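Transcriptional regulator I2 (Pseudomonas fluorescens, PDB 4MXM) is a TetR-family protein, probably a DNA-binding transcriptional regulator, that has also been described as a superantigen associated with Crohn's disease. Local coordinates at residues L98-C103 with Q143-V148. Numbering follows the deposited sequence.
Sequences LALIRC and QIWLQV
L100 lies over the indole of W145 and reaches past it to I144 and V148, joining two antiparallel helices in the all-helical C-terminal domain of a TetR-family fold. The short axes of 98-103 and 143-148 run at 148° to each other and come within 10.7 Å. No hydrogen bond links the segments; the contact is buried and apolar, and L100 gives up the largest area.

L100 CB sits over one face of W145, 3.6 Å from the centroid of its six-membered ring and 14° off the normal, a CH-pi contact. CG stands beside the backbone N, and from there the two methyls spread toward the neighbouring helix. L100 CD1 meets V148 CG2 tip to tip at 3.7 Å, and L100 CD1 and CD2 each lie 4.0 Å from CG2 of I144, whose side chain slants across that of L100. I101 comes to the same indole from its rim: its CG1 is in the ring plane, 3.9 Å from W145 CH2, and the two side chains cross at about a right angle.

Further out, M83 and L87 of helix 64-89 pack on L100, and M83 also touches I144. L169 of helix 162-174 contacts both I101 and W145, while R166 from that helix makes a cation-pi interaction with the indole. With chi1 at -90°, the indole extends to the backbone of helix 93-108, where W145 CZ2 stops 3.2 Å from the carbonyl O of L100.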
ATOM      1  N   LEU A  98       4.265  18.166  -5.260  1.00 22.32           N
ATOM      2  CA  LEU A  98       4.995  17.292  -6.173  1.00 22.11           C
ATOM      3  C   LEU A  98       6.307  16.821  -5.555  1.00 25.40           C
ATOM      4  O   LEU A  98       6.745  15.694  -5.786  1.00 28.39           O
ATOM      5  CB  LEU A  98       5.271  18.011  -7.495  1.00 28.84           C
ATOM      6  CG  LEU A  98       6.028  17.209  -8.556  1.00 30.92           C
ATOM      7  CD1 LEU A  98       5.221  15.990  -8.977  1.00 25.87           C
ATOM      8  CD2 LEU A  98       6.368  18.078  -9.759  1.00 32.73           C
ATOM      9  N   ALA A  99       6.926  17.693  -4.764  1.00 30.35           N
ATOM     10  CA  ALA A  99       8.177  17.365  -4.090  1.00 26.50           C
ATOM     11  C   ALA A  99       7.993  16.203  -3.121  1.00 22.75           C
ATOM     12  O   ALA A  99       8.826  15.300  -3.059  1.00 32.43           O
ATOM     13  CB  ALA A  99       8.725  18.583  -3.362  1.00 25.71           C
ATOM     14  N   LEU A 100       6.895  16.228  -2.374  1.00 21.84           N
ATOM     15  CA  LEU A 100       6.608  15.179  -1.401  1.00 19.75           C
ATOM     16  C   LEU A 100       6.221  13.865  -2.076  1.00 25.84           C
ATOM     17  O   LEU A 100       6.597  12.788  -1.615  1.00 19.66           O
ATOM     18  CB  LEU A 100       5.508  15.621  -0.436  1.00 22.58           C
ATOM     19  CG  LEU A 100       5.827  16.845   0.425  1.00 29.35           C
ATOM     20  CD1 LEU A 100       4.808  16.984   1.541  1.00 28.40           C
ATOM     21  CD2 LEU A 100       7.238  16.757   0.988  1.00 31.48           C
ATOM     22  N   ILE A 101       5.464  13.961  -3.164  1.00 22.15           N
ATOM     23  CA  ILE A 101       5.077  12.779  -3.924  1.00 22.88           C
ATOM     24  C   ILE A 101       6.313  12.092  -4.496  1.00 15.71           C
ATOM     25  O   ILE A 101       6.474  10.879  -4.369  1.00 19.53           O
ATOM     26  CB  ILE A 101       4.104  13.136  -5.065  1.00 19.58           C
ATOM     27  CG1 ILE A 101       2.740  13.527  -4.495  1.00 15.20           C
ATOM     28  CG2 ILE A 101       3.958  11.968  -6.032  1.00 26.20           C
ATOM     29  CD1 ILE A 101       1.777  14.072  -5.529  1.00 20.03           C
ATOM     30  N   ARG A 102       7.190  12.883  -5.107  1.00 19.71           N
ATOM     31  CA  ARG A 102       8.406  12.360  -5.719  1.00 24.99           C
ATOM     32  C   ARG A 102       9.342  11.715  -4.700  1.00 29.42           C
ATOM     33  O   ARG A 102       9.912  10.654  -4.956  1.00 25.40           O
ATOM     34  CB  ARG A 102       9.136  13.469  -6.481  1.00 30.58           C
ATOM     35  CG  ARG A 102      10.496  13.060  -7.022  1.00 42.42           C
ATOM     36  CD  ARG A 102      11.143  14.182  -7.820  1.00 44.30           C
ATOM     37  NE  ARG A 102      11.097  15.464  -7.123  1.00 57.61           N
ATOM     38  CZ  ARG A 102      10.375  16.507  -7.522  1.00 43.53           C
ATOM     39  NH1 ARG A 102      10.392  17.633  -6.825  1.00 51.73           N
ATOM     40  NH2 ARG A 102       9.641  16.424  -8.623  1.00 43.95           N
ATOM     41  N   CYS A 103       9.497  12.355  -3.544  1.00 28.04           N
ATOM     42  CA  CYS A 103      10.365  11.831  -2.494  1.00 28.40           C
ATOM     43  C   CYS A 103       9.860  10.501  -1.952  1.00 29.70           C
ATOM     44  O   CYS A 103      10.636   9.565  -1.760  1.00 26.03           O
ATOM     45  CB  CYS A 103      10.505  12.840  -1.351  1.00 39.43           C
ATOM     46  SG  CYS A 103      11.584  14.239  -1.722  1.00 41.02           S
ATOM     47  N   GLN A 143       3.598  15.038   9.552  1.00 19.82           N
ATOM     48  CA  GLN A 143       3.317  16.452   9.787  1.00 23.60           C
ATOM     49  C   GLN A 143       3.616  17.291   8.550  1.00 22.19           C
ATOM     50  O   GLN A 143       2.875  18.220   8.221  1.00 21.34           O
ATOM     51  CB  GLN A 143       4.132  16.987  10.965  1.00 27.90           C
ATOM     52  CG  GLN A 143       3.922  18.480  11.198  1.00 37.82           C
ATOM     53  CD  GLN A 143       4.939  19.073  12.141  1.00 37.83           C
ATOM     54  OE1 GLN A 143       5.579  18.358  12.908  1.00 36.09           O
ATOM     55  NE2 GLN A 143       5.095  20.391  12.090  1.00 41.82           N
ATOM     56  N   ILE A 144       4.710  16.954   7.875  1.00 21.00           N
ATOM     57  CA  ILE A 144       5.114  17.661   6.668  1.00 25.61           C
ATOM     58  C   ILE A 144       4.083  17.467   5.555  1.00 21.84           C
ATOM     59  O   ILE A 144       3.729  18.417   4.855  1.00 23.86           O
ATOM     60  CB  ILE A 144       6.504  17.195   6.195  1.00 33.16           C
ATOM     61  CG1 ILE A 144       7.568  17.559   7.235  1.00 39.00           C
ATOM     62  CG2 ILE A 144       6.844  17.794   4.841  1.00 27.67           C
ATOM     63  CD1 ILE A 144       8.952  17.051   6.895  1.00 32.49           C
ATOM     64  N   TRP A 145       3.599  16.238   5.404  1.00 23.30           N
ATOM     65  CA  TRP A 145       2.552  15.939   4.434  1.00 21.74           C
ATOM     66  C   TRP A 145       1.291  16.751   4.717  1.00 20.23           C
ATOM     67  O   TRP A 145       0.738  17.383   3.821  1.00 23.66           O
ATOM     68  CB  TRP A 145       2.222  14.445   4.436  1.00 20.14           C
ATOM     69  CG  TRP A 145       3.048  13.640   3.481  1.00 22.60           C
ATOM     70  CD1 TRP A 145       4.109  12.839   3.786  1.00 25.65           C
ATOM     71  CD2 TRP A 145       2.880  13.560   2.061  1.00 22.48           C
ATOM     72  NE1 TRP A 145       4.612  12.263   2.644  1.00 23.90           N
ATOM     73  CE2 TRP A 145       3.875  12.691   1.570  1.00 24.32           C
ATOM     74  CE3 TRP A 145       1.985  14.139   1.157  1.00 22.59           C
ATOM     75  CZ2 TRP A 145       3.998  12.385   0.216  1.00 29.21           C
ATOM     76  CZ3 TRP A 145       2.110  13.836  -0.188  1.00 21.60           C
ATOM     77  CH2 TRP A 145       3.108  12.968  -0.644  1.00 22.99           C
ATOM     78  N   LEU A 146       0.846  16.734   5.969  1.00 21.51           N
ATOM     79  CA  LEU A 146      -0.374  17.435   6.363  1.00 26.21           C
ATOM     80  C   LEU A 146      -0.277  18.950   6.192  1.00 27.27           C
ATOM     81  O   LEU A 146      -1.244  19.597   5.796  1.00 31.09           O
ATOM     82  CB  LEU A 146      -0.742  17.092   7.807  1.00 22.46           C
ATOM     83  CG  LEU A 146      -1.060  15.621   8.076  1.00 27.87           C
ATOM     84  CD1 LEU A 146      -1.181  15.363   9.569  1.00 33.90           C
ATOM     85  CD2 LEU A 146      -2.329  15.200   7.347  1.00 31.05           C
ATOM     86  N   GLN A 147       0.890  19.511   6.494  1.00 18.42           N
ATOM     87  CA  GLN A 147       1.101  20.948   6.347  1.00 25.95           C
ATOM     88  C   GLN A 147       1.050  21.367   4.879  1.00 32.48           C
ATOM     89  O   GLN A 147       0.353  22.316   4.520  1.00 26.46           O
ATOM     90  CB  GLN A 147       2.436  21.365   6.969  1.00 30.87           C
ATOM     91  CG  GLN A 147       2.715  22.859   6.904  1.00 40.94           C
ATOM     92  CD  GLN A 147       1.929  23.649   7.937  1.00 48.67           C
ATOM     93  OE1 GLN A 147       1.223  24.599   7.603  1.00 62.25           O
ATOM     94  NE2 GLN A 147       2.056  23.262   9.202  1.00 54.96           N
ATOM     95  N   VAL A 148       1.789  20.652   4.035  1.00 22.64           N
ATOM     96  CA  VAL A 148       1.841  20.958   2.608  1.00 29.36           C
ATOM     97  C   VAL A 148       0.484  20.744   1.936  1.00 26.16           C
ATOM     98  O   VAL A 148       0.038  21.571   1.137  1.00 24.51           O
ATOM     99  CB  VAL A 148       2.928  20.127   1.894  1.00 35.49           C
ATOM    100  CG1 VAL A 148       2.860  20.322   0.387  1.00 24.94           C
ATOM    101  CG2 VAL A 148       4.305  20.504   2.420  1.00 33.83           C
TER